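Local coordinates for mannan endo-1,6-alpha-mannosidase (PDB 6RY0), which probably cleaves alpha-1,6-mannosidic linkages and takes part in transferring GPI-anchored glycoproteins into the fungal cell wall, as a calcium-binding member of glycosyl hydrolase family 76, at residues Glu104-Gln109 and Pro153-Leu158; Ala114-Pro119 and Gly131-Ser136; Thr322-Val327 and Phe371-Gly376; Val348-Ala353 and Ser400-Glu405. All coordinates share one frame; numbering follows the deposited sequence.

Contact 1: Glu104-Gln109 and Pro153-Leu158; sequences EGMLHQ and PQWLAL
Met106 lays its thioether along the outer part of the Trp155 indole, and Leu107 approaches obliquely from the other side of the ring plane, so that the rim of the big flat ring is held by two neighbouring side chains of one helix turn. Methyl CE of Met106 is 3.7 Å from Trp155 CZ3, while CB of the same methionine sits 3.8 Å from that carbon; the chain between them arches across the six-membered ring, and the methionine and tryptophan side chains cross at about a right angle. The bend at chi3 (68°) folds CE back over the ring instead of letting it run past. In this Met-aromatic contact SD stands 4.6 Å from the centroid of the six-membered ring, obliquely, and CE adds an off-centre CH-pi contact.

The pair joins helix 99-108 to the start of helix 155-167, two of the helices of the mainly helical family 76 domain, with Gln154 as the N-cap of the second. On the other side of the indole, Leu107 pushes its CD2 methyl into the hollow between Trp155 and Pro153, 3.7 Å from Pro153 O and 4.4 Å from Pro153 CD. The indole N-H is given to Pro146 O. An alanine in place of Trp155 would probably leave Met106 and Leu107 facing a gap, and Pro146 O without its donor. Ala140 of helix 127-142 touches both Met106 and Trp155.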
loop_
_atom_site.group_PDB
_atom_site.type_symbol
_atom_site.label_atom_id
_atom_site.label_comp_id
_atom_site.label_asym_id
_atom_site.label_seq_id
_atom_site.Cartn_x
_atom_site.Cartn_y
_atom_site.Cartn_z
ATOM N N GLU A 104 -17.449 6.155 -2.756
ATOM C CA GLU A 104 -17.594 7.588 -2.500
ATOM C C GLU A 104 -16.270 8.207 -2.057
ATOM O O GLU A 104 -15.874 9.287 -2.524
ATOM C CB GLU A 104 -18.680 7.857 -1.458
ATOM C CG GLU A 104 -18.887 9.314 -1.029
ATOM C CD GLU A 104 -19.792 9.485 0.204
ATOM O OE1 GLU A 104 -19.560 8.897 1.291
ATOM O OE2 GLU A 104 -20.727 10.281 0.080
ATOM N N GLY A 105 -15.583 7.548 -1.140
ATOM C CA GLY A 105 -14.329 8.049 -0.637
ATOM C C GLY A 105 -13.250 8.118 -1.712
ATOM O O GLY A 105 -12.535 9.123 -1.837
ATOM N N MET A 106 -13.119 7.041 -2.494
ATOM C CA MET A 106 -12.135 7.044 -3.580
ATOM C C MET A 106 -12.430 8.142 -4.591
ATOM O O MET A 106 -11.498 8.778 -5.076
ATOM C CB MET A 106 -12.070 5.670 -4.230
ATOM C CG MET A 106 -11.541 4.584 -3.273
ATOM S SD MET A 106 -11.542 2.896 -3.911
ATOM C CE MET A 106 -10.297 2.993 -5.192
ATOM N N LEU A 107 -13.692 8.338 -4.959
ATOM C CA LEU A 107 -14.007 9.327 -5.978
ATOM C C LEU A 107 -13.848 10.739 -5.459
ATOM O O LEU A 107 -13.563 11.656 -6.235
ATOM C CB LEU A 107 -15.416 9.115 -6.472
ATOM C CG LEU A 107 -15.612 7.878 -7.348
ATOM C CD1 LEU A 107 -17.066 7.688 -7.694
ATOM C CD2 LEU A 107 -14.775 7.945 -8.613
ATOM N N HIS A 108 -14.043 10.969 -4.166
ATOM C CA HIS A 108 -14.001 12.329 -3.655
ATOM C C HIS A 108 -12.614 12.926 -3.729
ATOM O O HIS A 108 -12.474 14.137 -3.820
ATOM C CB HIS A 108 -14.510 12.364 -2.208
ATOM C CG HIS A 108 -14.806 13.735 -1.719
ATOM N ND1 HIS A 108 -16.001 14.360 -1.979
ATOM C CD2 HIS A 108 -14.064 14.616 -1.005
ATOM C CE1 HIS A 108 -15.985 15.560 -1.436
ATOM N NE2 HIS A 108 -14.826 15.745 -0.839
ATOM N N GLN A 109 -11.582 12.078 -3.688
ATOM C CA GLN A 109 -10.200 12.524 -3.506
ATOM C C GLN A 109 -9.402 12.611 -4.823
ATOM O O GLN A 109 -8.200 12.858 -4.772
ATOM C CB GLN A 109 -9.494 11.626 -2.506
ATOM C CG GLN A 109 -10.096 11.754 -1.090
ATOM C CD GLN A 109 -9.977 13.145 -0.524
ATOM O OE1 GLN A 109 -9.086 13.904 -0.900
ATOM N NE2 GLN A 109 -10.862 13.498 0.394
ATOM N N PRO A 153 -14.495 9.392 -13.100
ATOM C CA PRO A 153 -13.248 8.715 -13.440
ATOM C C PRO A 153 -13.332 7.235 -13.093
ATOM O O PRO A 153 -13.836 6.866 -12.049
ATOM C CB PRO A 153 -12.224 9.441 -12.580
ATOM C CG PRO A 153 -12.803 10.721 -12.240
ATOM C CD PRO A 153 -14.271 10.487 -12.154
ATOM N N GLN A 154 -12.787 6.409 -13.959
ATOM C CA GLN A 154 -12.805 4.976 -13.811
ATOM C C GLN A 154 -11.518 4.480 -13.154
ATOM O O GLN A 154 -10.475 5.147 -13.208
ATOM C CB GLN A 154 -13.022 4.340 -15.196
ATOM C CG GLN A 154 -14.359 4.732 -15.836
ATOM C CD GLN A 154 -15.537 4.244 -15.033
ATOM O OE1 GLN A 154 -15.624 3.062 -14.695
ATOM N NE2 GLN A 154 -16.433 5.139 -14.695
ATOM N N TRP A 155 -11.564 3.302 -12.517
ATOM C CA TRP A 155 -10.443 2.859 -11.712
ATOM C C TRP A 155 -9.130 2.738 -12.495
ATOM O O TRP A 155 -8.093 3.246 -12.075
ATOM C CB TRP A 155 -10.745 1.537 -10.991
ATOM C CG TRP A 155 -12.000 1.537 -10.193
ATOM C CD1 TRP A 155 -12.949 0.556 -10.239
ATOM C CD2 TRP A 155 -12.422 2.477 -9.182
ATOM N NE1 TRP A 155 -13.938 0.823 -9.331
ATOM C CE2 TRP A 155 -13.646 1.994 -8.670
ATOM C CE3 TRP A 155 -11.912 3.669 -8.669
ATOM C CZ2 TRP A 155 -14.360 2.689 -7.707
ATOM C CZ3 TRP A 155 -12.625 4.361 -7.713
ATOM C CH2 TRP A 155 -13.829 3.870 -7.239
ATOM N N LEU A 156 -9.158 2.049 -13.636
ATOM C CA LEU A 156 -7.953 1.894 -14.413
ATOM C C LEU A 156 -7.425 3.277 -14.840
ATOM O O LEU A 156 -6.228 3.547 -14.752
ATOM C CB LEU A 156 -8.186 1.010 -15.637
ATOM C CG LEU A 156 -6.998 0.881 -16.609
ATOM C CD1 LEU A 156 -5.810 0.229 -15.965
ATOM C CD2 LEU A 156 -7.415 0.112 -17.844
ATOM N N ALA A 157 -8.324 4.146 -15.298
ATOM C CA ALA A 157 -7.943 5.485 -15.720
ATOM C C ALA A 157 -7.275 6.279 -14.595
ATOM O O ALA A 157 -6.362 7.068 -14.849
ATOM C CB ALA A 157 -9.139 6.239 -16.244
ATOM N N LEU A 158 -7.754 6.114 -13.370
ATOM C CA LEU A 158 -7.139 6.799 -12.236
ATOM C C LEU A 158 -5.738 6.280 -11.976
ATOM O O LEU A 158 -4.804 7.066 -11.731
ATOM C CB LEU A 158 -8.021 6.650 -10.990
ATOM C CG LEU A 158 -9.295 7.508 -11.002
ATOM C CD1 LEU A 158 -10.270 7.002 -9.976
ATOM C CD2 LEU A 158 -8.959 8.986 -10.789
#

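Contact 2: Ala114-Pro119 and Gly131-Ser136; sequences ADYQPP and GFWGMS
Tyr116 and Trp133 carry this contact almost alone, and most of it is CH-pi and ring packing. CB of Trp133 stands over one face of the Tyr116 ring, 3.6 Å from its centroid and displaced a little toward the rim, so the tyrosine lies against the root of the tryptophan more than against its indole. The two aromatic planes are nearly parallel, at 21°, but slid so far apart that they scarcely overlap; the closest approach is Tyr116 CE1 to Trp133 CE3 at 3.4 Å.

Polar bonding stays within the loop or leads out of the pair. Asp115 OD1 accepts from Gln117 N at 3.0 Å, an Asx turn, while the side-chain amide of Gln117 reaches the other oxygen, NE2 to Asp115 OD2 2.9 Å. Both donors approach from above the carboxylate plane, and together they brace the backbone on the two sides of Tyr116. The tyrosine hydroxyl is hydrogen-bonded to Met106 O.

Trp133 belongs to helix 127-142, one turn on from Asp129, a residue seen to bind a second calcium ion in this protein, though no ion is modelled there in this chain; its indole also meets Trp76 of helix 76-93. Leu158 and Val162 of helix 155-167 touch Tyr116, which places the loop between helices 99-108 and 127-142 in a buried seam.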
loop_
_atom_site.group_PDB
_atom_site.type_symbol
_atom_site.label_atom_id
_atom_site.label_comp_id
_atom_site.label_asym_id
_atom_site.label_seq_id
_atom_site.Cartn_x
_atom_site.Cartn_y
_atom_site.Cartn_z
ATOM N N ALA A 114 -8.362 14.350 -12.043
ATOM C CA ALA A 114 -8.548 12.898 -11.985
ATOM C C ALA A 114 -7.203 12.164 -11.927
ATOM O O ALA A 114 -6.977 11.174 -12.627
ATOM C CB ALA A 114 -9.434 12.385 -13.106
ATOM N N ASP A 115 -6.350 12.638 -11.035
ATOM C CA ASP A 115 -4.972 12.194 -10.946
ATOM C C ASP A 115 -4.507 12.045 -9.504
ATOM O O ASP A 115 -3.314 11.870 -9.255
ATOM C CB ASP A 115 -4.028 13.120 -11.700
ATOM C CG ASP A 115 -4.009 14.525 -11.170
ATOM O OD1 ASP A 115 -4.784 14.818 -10.239
ATOM O OD2 ASP A 115 -3.211 15.332 -11.699
ATOM N N TYR A 116 -5.433 12.108 -8.536
ATOM C CA TYR A 116 -5.083 12.066 -7.119
ATOM C C TYR A 116 -4.071 13.140 -6.739
ATOM O O TYR A 116 -3.227 12.935 -5.866
ATOM C CB TYR A 116 -4.699 10.649 -6.652
ATOM C CG TYR A 116 -5.909 9.765 -6.528
ATOM C CD1 TYR A 116 -6.870 10.038 -5.574
ATOM C CD2 TYR A 116 -6.126 8.671 -7.342
ATOM C CE1 TYR A 116 -8.011 9.276 -5.449
ATOM C CE2 TYR A 116 -7.270 7.875 -7.220
ATOM C CZ TYR A 116 -8.210 8.199 -6.288
ATOM O OH TYR A 116 -9.336 7.413 -6.199
ATOM N N GLN A 117 -4.231 14.341 -7.323
ATOM C CA GLN A 117 -3.490 15.518 -6.893
ATOM C C GLN A 117 -4.425 16.664 -6.537
ATOM O O GLN A 117 -4.310 17.765 -7.061
ATOM C CB GLN A 117 -2.483 15.963 -7.951
ATOM C CG GLN A 117 -1.543 14.823 -8.334
ATOM C CD GLN A 117 -0.372 15.285 -9.140
ATOM O OE1 GLN A 117 0.713 15.508 -8.591
ATOM N NE2 GLN A 117 -0.565 15.462 -10.441
ATOM N N PRO A 118 -5.362 16.432 -5.613
ATOM C CA PRO A 118 -6.220 17.524 -5.205
ATOM C C PRO A 118 -5.337 18.630 -4.526
ATOM O O PRO A 118 -4.552 18.388 -3.656
ATOM C CB PRO A 118 -7.169 16.852 -4.210
ATOM C CG PRO A 118 -6.426 15.724 -3.646
ATOM C CD PRO A 118 -5.609 15.211 -4.834
ATOM N N PRO A 119 -5.407 19.882 -5.021
ATOM C CA PRO A 119 -4.403 20.872 -4.572
ATOM C C PRO A 119 -4.621 21.344 -3.143
ATOM O O PRO A 119 -3.688 21.867 -2.504
ATOM C CB PRO A 119 -4.576 22.035 -5.572
ATOM C CG PRO A 119 -5.954 21.892 -6.108
ATOM C CD PRO A 119 -6.191 20.388 -6.159
ATOM N N GLY A 131 0.846 7.894 -4.859
ATOM C CA GLY A 131 0.995 6.520 -5.262
ATOM C C GLY A 131 0.073 5.584 -4.544
ATOM O O GLY A 131 -0.476 4.691 -5.188
ATOM N N PHE A 132 -0.103 5.756 -3.235
ATOM C CA PHE A 132 -1.002 4.852 -2.508
ATOM C C PHE A 132 -2.436 4.959 -3.001
ATOM O O PHE A 132 -3.132 3.948 -3.089
ATOM C CB PHE A 132 -0.905 5.066 -1.007
ATOM C CG PHE A 132 0.097 4.193 -0.359
ATOM C CD1 PHE A 132 -0.254 2.949 0.092
ATOM C CD2 PHE A 132 1.420 4.596 -0.221
ATOM C CE1 PHE A 132 0.698 2.095 0.671
ATOM C CE2 PHE A 132 2.355 3.737 0.334
ATOM C CZ PHE A 132 1.959 2.490 0.765
ATOM N N TRP A 133 -2.903 6.168 -3.327
ATOM C CA TRP A 133 -4.228 6.311 -3.927
ATOM C C TRP A 133 -4.277 5.645 -5.286
ATOM O O TRP A 133 -5.239 4.957 -5.610
ATOM C CB TRP A 133 -4.619 7.788 -4.025
ATOM C CG TRP A 133 -5.029 8.395 -2.721
ATOM C CD1 TRP A 133 -4.283 9.128 -1.873
ATOM C CD2 TRP A 133 -6.336 8.305 -2.132
ATOM N NE1 TRP A 133 -5.047 9.509 -0.778
ATOM C CE2 TRP A 133 -6.319 9.031 -0.934
ATOM C CE3 TRP A 133 -7.514 7.668 -2.510
ATOM C CZ2 TRP A 133 -7.449 9.136 -0.110
ATOM C CZ3 TRP A 133 -8.634 7.781 -1.700
ATOM C CH2 TRP A 133 -8.592 8.510 -0.520
ATOM N N GLY A 134 -3.253 5.839 -6.115
ATOM C CA GLY A 134 -3.191 5.162 -7.395
ATOM C C GLY A 134 -3.217 3.658 -7.266
ATOM O O GLY A 134 -3.870 2.975 -8.068
ATOM N N MET A 135 -2.506 3.128 -6.269
ATOM C CA MET A 135 -2.501 1.691 -6.020
ATOM C C MET A 135 -3.871 1.174 -5.601
ATOM O O MET A 135 -4.248 0.071 -5.985
ATOM C CB MET A 135 -1.425 1.377 -4.986
ATOM C CG MET A 135 -0.027 1.499 -5.577
ATOM S SD MET A 135 1.254 1.798 -4.336
ATOM C CE MET A 135 1.022 0.346 -3.344
ATOM N N SER A 136 -4.612 1.953 -4.807
ATOM C CA SER A 136 -5.970 1.541 -4.473
ATOM C C SER A 136 -6.877 1.525 -5.706
ATOM O O SER A 136 -7.708 0.628 -5.827
ATOM C CB SER A 136 -6.527 2.450 -3.391
ATOM O OG SER A 136 -5.852 2.178 -2.182
#

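Contact 3: Thr322-Val327 and Phe371-Gly376; sequences TFKGYV and FYWKSG
Lys324 starts with CG wedged between its backbone N and carbonyl carbon (chi1 58°), runs straight through chi2 and bends again at chi3 (56°), a path that carries the chain between the rings of Phe371 and Trp373 to the backbone beyond. Phe371 does its part by setting CG opposite its own backbone N (chi1 -177°), which brings one face of the phenyl ring against the end of the lysine.

The aliphatic part and the charge are handled separately. CD of Lys324 rests on a face of the indole, 3.5 Å from the centroid of the Trp373 six-membered ring and almost on its normal, a CH-pi contact. Farther along, NZ stands over the centre of the Phe371 ring at 3.6 Å from the centroid, a cation-pi contact; a second, longer one links it to the five-membered ring of Trp373, at 4.5 Å. The same nitrogen gives a hydrogen bond to Phe371 O at 2.8 Å, nearly in line with the carbonyl bond, and another to a water 3.0 Å away. That water also accepts from Lys374 N at 2.9 Å, tying the ammonium to the turn from Trp373 to Gly376.

Glu310 forms a salt bridge with NZ. A methionine in place of Lys324 would probably leave Phe371 O and the water without their donor and Glu310 without its counter-charge. This buried ammonium thus has a carboxylate, a carbonyl, a water and two aromatic faces around it, surroundings likely to favour the charged form and to fix the 371-376 loop against helix 323-337.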
loop_
_atom_site.group_PDB
_atom_site.type_symbol
_atom_site.label_atom_id
_atom_site.label_comp_id
_atom_site.label_asym_id
_atom_site.label_seq_id
_atom_site.Cartn_x
_atom_site.Cartn_y
_atom_site.Cartn_z
ATOM N N THR A 322 0.533 1.113 10.085
ATOM C CA THR A 322 -0.207 0.525 8.971
ATOM C C THR A 322 0.617 -0.469 8.157
ATOM O O THR A 322 0.063 -1.218 7.357
ATOM C CB THR A 322 -0.719 1.588 8.002
ATOM O OG1 THR A 322 0.362 2.142 7.248
ATOM C CG2 THR A 322 -1.475 2.680 8.711
ATOM N N PHE A 323 1.938 -0.468 8.311
ATOM C CA PHE A 323 2.761 -1.156 7.302
ATOM C C PHE A 323 2.529 -2.650 7.294
ATOM O O PHE A 323 2.471 -3.274 6.230
ATOM C CB PHE A 323 4.247 -0.849 7.471
ATOM C CG PHE A 323 4.664 0.587 7.292
ATOM C CD1 PHE A 323 3.838 1.554 6.687
ATOM C CD2 PHE A 323 5.930 0.990 7.711
ATOM C CE1 PHE A 323 4.267 2.863 6.534
ATOM C CE2 PHE A 323 6.353 2.287 7.540
ATOM C CZ PHE A 323 5.525 3.226 6.964
ATOM N N LYS A 324 2.421 -3.263 8.480
ATOM C CA LYS A 324 2.327 -4.718 8.528
ATOM C C LYS A 324 1.031 -5.215 7.866
ATOM O O LYS A 324 0.991 -6.338 7.361
ATOM C CB LYS A 324 2.550 -5.251 9.947
ATOM C CG LYS A 324 1.578 -4.713 10.980
ATOM C CD LYS A 324 1.843 -5.280 12.377
ATOM C CE LYS A 324 3.247 -5.038 12.871
ATOM N NZ LYS A 324 3.387 -5.292 14.335
ATOM N N GLY A 325 -0.030 -4.411 7.835
ATOM C CA GLY A 325 -1.211 -4.806 7.088
ATOM C C GLY A 325 -0.957 -4.917 5.598
ATOM O O GLY A 325 -1.434 -5.825 4.919
ATOM N N TYR A 326 -0.238 -3.926 5.047
ATOM C CA TYR A 326 0.157 -3.982 3.632
ATOM C C TYR A 326 1.023 -5.202 3.365
ATOM O O TYR A 326 0.862 -5.877 2.345
ATOM C CB TYR A 326 0.938 -2.739 3.190
ATOM C CG TYR A 326 0.337 -1.445 3.656
ATOM C CD1 TYR A 326 -1.030 -1.278 3.806
ATOM C CD2 TYR A 326 1.144 -0.375 3.960
ATOM C CE1 TYR A 326 -1.568 -0.095 4.274
ATOM C CE2 TYR A 326 0.621 0.833 4.410
ATOM C CZ TYR A 326 -0.729 0.959 4.571
ATOM O OH TYR A 326 -1.300 2.116 5.075
ATOM N N VAL A 327 1.945 -5.511 4.275
ATOM C CA VAL A 327 2.804 -6.684 4.117
ATOM C C VAL A 327 1.939 -7.925 3.913
ATOM O O VAL A 327 2.150 -8.714 2.996
ATOM C CB VAL A 327 3.763 -6.829 5.309
ATOM C CG1 VAL A 327 4.514 -8.133 5.211
ATOM C CG2 VAL A 327 4.703 -5.653 5.397
ATOM N N PHE A 371 -0.969 -3.219 18.304
ATOM C CA PHE A 371 0.061 -3.303 17.287
ATOM C C PHE A 371 1.103 -4.362 17.556
ATOM O O PHE A 371 1.773 -4.829 16.621
ATOM C CB PHE A 371 0.796 -1.969 17.216
ATOM C CG PHE A 371 1.845 -1.895 16.133
ATOM C CD1 PHE A 371 1.481 -1.938 14.794
ATOM C CD2 PHE A 371 3.186 -1.761 16.453
ATOM C CE1 PHE A 371 2.429 -1.837 13.807
ATOM C CE2 PHE A 371 4.130 -1.647 15.454
ATOM C CZ PHE A 371 3.749 -1.708 14.133
ATOM N N TYR A 372 1.322 -4.706 18.820
ATOM C CA TYR A 372 2.527 -5.440 19.227
ATOM C C TYR A 372 2.231 -6.926 19.198
ATOM O O TYR A 372 2.174 -7.629 20.231
ATOM C CB TYR A 372 3.016 -4.911 20.603
ATOM C CG TYR A 372 3.423 -3.440 20.512
ATOM C CD1 TYR A 372 2.478 -2.445 20.636
ATOM C CD2 TYR A 372 4.728 -3.064 20.258
ATOM C CE1 TYR A 372 2.801 -1.113 20.511
ATOM C CE2 TYR A 372 5.077 -1.730 20.129
ATOM C CZ TYR A 372 4.109 -0.756 20.246
ATOM O OH TYR A 372 4.474 0.557 20.119
ATOM N N TRP A 373 2.030 -7.432 17.982
ATOM C CA TRP A 373 1.562 -8.797 17.806
ATOM C C TRP A 373 2.572 -9.815 18.336
ATOM O O TRP A 373 2.213 -10.757 19.041
ATOM C CB TRP A 373 1.240 -9.075 16.339
ATOM C CG TRP A 373 0.276 -8.134 15.690
ATOM C CD1 TRP A 373 -0.476 -7.148 16.268
ATOM C CD2 TRP A 373 -0.017 -8.096 14.294
ATOM N NE1 TRP A 373 -1.221 -6.494 15.307
ATOM C CE2 TRP A 373 -0.953 -7.051 14.085
ATOM C CE3 TRP A 373 0.397 -8.856 13.201
ATOM C CZ2 TRP A 373 -1.474 -6.747 12.830
ATOM C CZ3 TRP A 373 -0.116 -8.550 11.947
ATOM C CH2 TRP A 373 -1.048 -7.499 11.783
ATOM N N LYS A 374 3.832 -9.627 17.978
ATOM C CA LYS A 374 4.857 -10.568 18.419
ATOM C C LYS A 374 4.892 -10.688 19.944
ATOM O O LYS A 374 5.101 -11.780 20.464
ATOM C CB LYS A 374 6.208 -10.159 17.874
ATOM C CG LYS A 374 7.386 -11.067 18.338
ATOM C CD LYS A 374 7.283 -12.568 17.928
ATOM C CE LYS A 374 8.458 -13.402 18.436
ATOM N NZ LYS A 374 8.463 -13.791 19.863
ATOM N N SER A 375 4.680 -9.585 20.643
ATOM C CA SER A 375 4.737 -9.582 22.110
ATOM C C SER A 375 3.705 -10.457 22.750
ATOM O O SER A 375 3.840 -10.836 23.910
ATOM C CB SER A 375 4.527 -8.167 22.669
ATOM O OG SER A 375 3.158 -7.765 22.737
ATOM N N GLY A 376 2.619 -10.732 22.055
ATOM C CA GLY A 376 1.568 -11.572 22.594
ATOM C C GLY A 376 0.561 -10.903 23.502
ATOM O O GLY A 376 -0.315 -11.594 24.032
HETATM O O HOH W 1 4.234 -7.782 15.764
#

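Contact 4: Val348-Ala353 and Ser400-Glu405; sequences VLRTSA and SSLLIE
This is a small apolar helix-to-turn contact at the partly buried flank of the domain, where Leu402, near the C-terminal end of helix 389-401, plugs into the side of helix 342-358. Its CD2 methyl does most of the touching: it lies 3.9 Å from Ala353 CB and 4.0 Å from Arg350 CA, so it settles onto the helix surface between residues one turn apart. Leu402 CD1 is 4.0 Å from Ala353 CB. With CG anti to its carbonyl carbon (chi1 -67°), Leu402 extends its branched end toward the helix.

Arg350 forms one wall of the seat with its aliphatic part, CD being 4.2 Å from Leu402 CD2, and the two side chains cross at about a right angle. The charged end is occupied by other partners: NE bridges to Glu354 and NH2 to Asp31, while NH1 bonds to Ile30 O. These hold the guanidinium beside the leucine and join the helix to the N-terminal part of the chain.

Leu402 itself sits in the type I turn from Ser401 to Ile404, closed by Ile404 N to Ser401 O at 3.0 Å. Apolar packing of this kind, a leucine of a turn seated on helix 342-358, fits the (alpha/alpha)6-barrel fold of glycosyl hydrolase family 76.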
loop_
_atom_site.group_PDB
_atom_site.type_symbol
_atom_site.label_atom_id
_atom_site.label_comp_id
_atom_site.label_asym_id
_atom_site.label_seq_id
_atom_site.Cartn_x
_atom_site.Cartn_y
_atom_site.Cartn_z
ATOM N N VAL A 348 3.588 -18.539 7.050
ATOM C CA VAL A 348 4.102 -17.465 7.865
ATOM C C VAL A 348 3.038 -16.359 8.046
ATOM O O VAL A 348 2.874 -15.791 9.125
ATOM C CB VAL A 348 5.400 -16.967 7.185
ATOM C CG1 VAL A 348 5.996 -15.842 7.940
ATOM C CG2 VAL A 348 6.404 -18.138 6.999
ATOM N N LEU A 349 2.282 -16.063 6.988
ATOM C CA LEU A 349 1.165 -15.144 7.166
ATOM C C LEU A 349 0.164 -15.721 8.166
ATOM O O LEU A 349 -0.450 -14.968 8.932
ATOM C CB LEU A 349 0.494 -14.783 5.855
ATOM C CG LEU A 349 1.384 -14.073 4.835
ATOM C CD1 LEU A 349 0.554 -13.676 3.632
ATOM C CD2 LEU A 349 2.121 -12.878 5.439
ATOM N N ARG A 350 -0.028 -17.027 8.152
ATOM C CA ARG A 350 -0.949 -17.619 9.111
ATOM C C ARG A 350 -0.471 -17.423 10.549
ATOM O O ARG A 350 -1.273 -17.024 11.410
ATOM C CB ARG A 350 -1.144 -19.104 8.798
ATOM C CG ARG A 350 -1.854 -19.894 9.851
ATOM C CD ARG A 350 -3.306 -19.547 9.878
ATOM N NE ARG A 350 -3.910 -20.077 11.103
ATOM C CZ ARG A 350 -5.206 -20.128 11.310
ATOM N NH1 ARG A 350 -6.039 -19.760 10.329
ATOM N NH2 ARG A 350 -5.651 -20.537 12.486
ATOM N N THR A 351 0.789 -17.731 10.859
ATOM C CA THR A 351 1.244 -17.530 12.218
ATOM C C THR A 351 1.216 -16.048 12.608
ATOM O O THR A 351 0.954 -15.693 13.759
ATOM C CB THR A 351 2.629 -18.144 12.483
ATOM O OG1 THR A 351 3.538 -17.746 11.450
ATOM C CG2 THR A 351 2.531 -19.662 12.477
ATOM N N SER A 352 1.474 -15.158 11.652
ATOM C CA SER A 352 1.471 -13.735 11.941
ATOM C C SER A 352 0.040 -13.278 12.241
ATOM O O SER A 352 -0.179 -12.517 13.198
ATOM C CB SER A 352 2.115 -12.987 10.775
ATOM O OG SER A 352 2.241 -11.619 11.023
ATOM N N ALA A 353 -0.942 -13.717 11.450
ATOM C CA ALA A 353 -2.327 -13.380 11.691
ATOM C C ALA A 353 -2.845 -14.003 13.006
ATOM O O ALA A 353 -3.660 -13.385 13.673
ATOM C CB ALA A 353 -3.208 -13.828 10.547
ATOM N N SER A 400 -8.356 -10.844 6.749
ATOM C CA SER A 400 -9.006 -11.022 5.454
ATOM C C SER A 400 -8.126 -11.799 4.498
ATOM O O SER A 400 -8.583 -12.654 3.730
ATOM C CB SER A 400 -9.374 -9.677 4.810
ATOM O OG SER A 400 -10.224 -8.928 5.633
ATOM N N SER A 401 -6.830 -11.504 4.511
ATOM C CA SER A 401 -5.931 -12.132 3.569
ATOM C C SER A 401 -5.720 -13.621 3.854
ATOM O O SER A 401 -5.235 -14.340 2.971
ATOM C CB SER A 401 -4.612 -11.369 3.511
ATOM O OG SER A 401 -4.827 -10.104 2.908
ATOM N N LEU A 402 -6.154 -14.122 5.026
ATOM C CA LEU A 402 -6.181 -15.563 5.243
ATOM C C LEU A 402 -7.091 -16.275 4.245
ATOM O O LEU A 402 -6.989 -17.481 4.108
ATOM C CB LEU A 402 -6.653 -15.897 6.664
ATOM C CG LEU A 402 -5.707 -15.472 7.781
ATOM C CD1 LEU A 402 -6.369 -15.748 9.104
ATOM C CD2 LEU A 402 -4.339 -16.166 7.690
ATOM N N LEU A 403 -7.975 -15.545 3.570
ATOM C CA LEU A 403 -8.864 -16.117 2.596
ATOM C C LEU A 403 -8.311 -16.114 1.177
ATOM O O LEU A 403 -9.033 -16.432 0.235
ATOM C CB LEU A 403 -10.224 -15.412 2.644
ATOM C CG LEU A 403 -10.925 -15.475 4.013
ATOM C CD1 LEU A 403 -12.070 -14.452 4.063
ATOM C CD2 LEU A 403 -11.407 -16.878 4.313
ATOM N N ILE A 404 -7.040 -15.781 1.000
ATOM C CA ILE A 404 -6.481 -15.639 -0.342
ATOM C C ILE A 404 -6.622 -16.928 -1.158
ATOM O O ILE A 404 -6.811 -16.843 -2.351
ATOM C CB ILE A 404 -5.019 -15.137 -0.280
ATOM C CG1 ILE A 404 -4.535 -14.626 -1.643
ATOM C CG2 ILE A 404 -4.062 -16.186 0.258
ATOM C CD1 ILE A 404 -5.109 -13.291 -2.025
ATOM N N GLU A 405 -6.548 -18.106 -0.536
ATOM C CA GLU A 405 -6.637 -19.360 -1.283
ATOM C C GLU A 405 -7.961 -19.492 -2.021
ATOM O O GLU A 405 -8.056 -20.246 -2.980
ATOM C CB GLU A 405 -6.415 -20.570 -0.340
ATOM C CG GLU A 405 -7.447 -20.667 0.883
ATOM C CD GLU A 405 -7.287 -21.918 1.771
ATOM O OE1 GLU A 405 -7.016 -21.766 2.994
ATOM O OE2 GLU A 405 -7.466 -23.052 1.252
#

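Overall arrangement
Contacts 2 and 3 are buried, whereas contacts 1 and 4 are only partly so and lie away from the calcium sites. Contacts 1 and 2 share one neighbourhood, their centres 8 Å apart: the tyrosine of contact 2 reaches back to helix 99-108 of contact 1. Contacts 3 and 4 form a second pair, 13 Å between centres, their segments alternating along the chain and meeting where Trp373 packs on Ser352. Phe132 of contact 2 and Tyr326 of contact 3 pack together and join the two pairs. Contact 1 sets a methionine and a leucine against one indole, contact 2 pairs two aromatic side chains, contact 3 buries a charge between rings, and contact 4 relies on aliphatic groups.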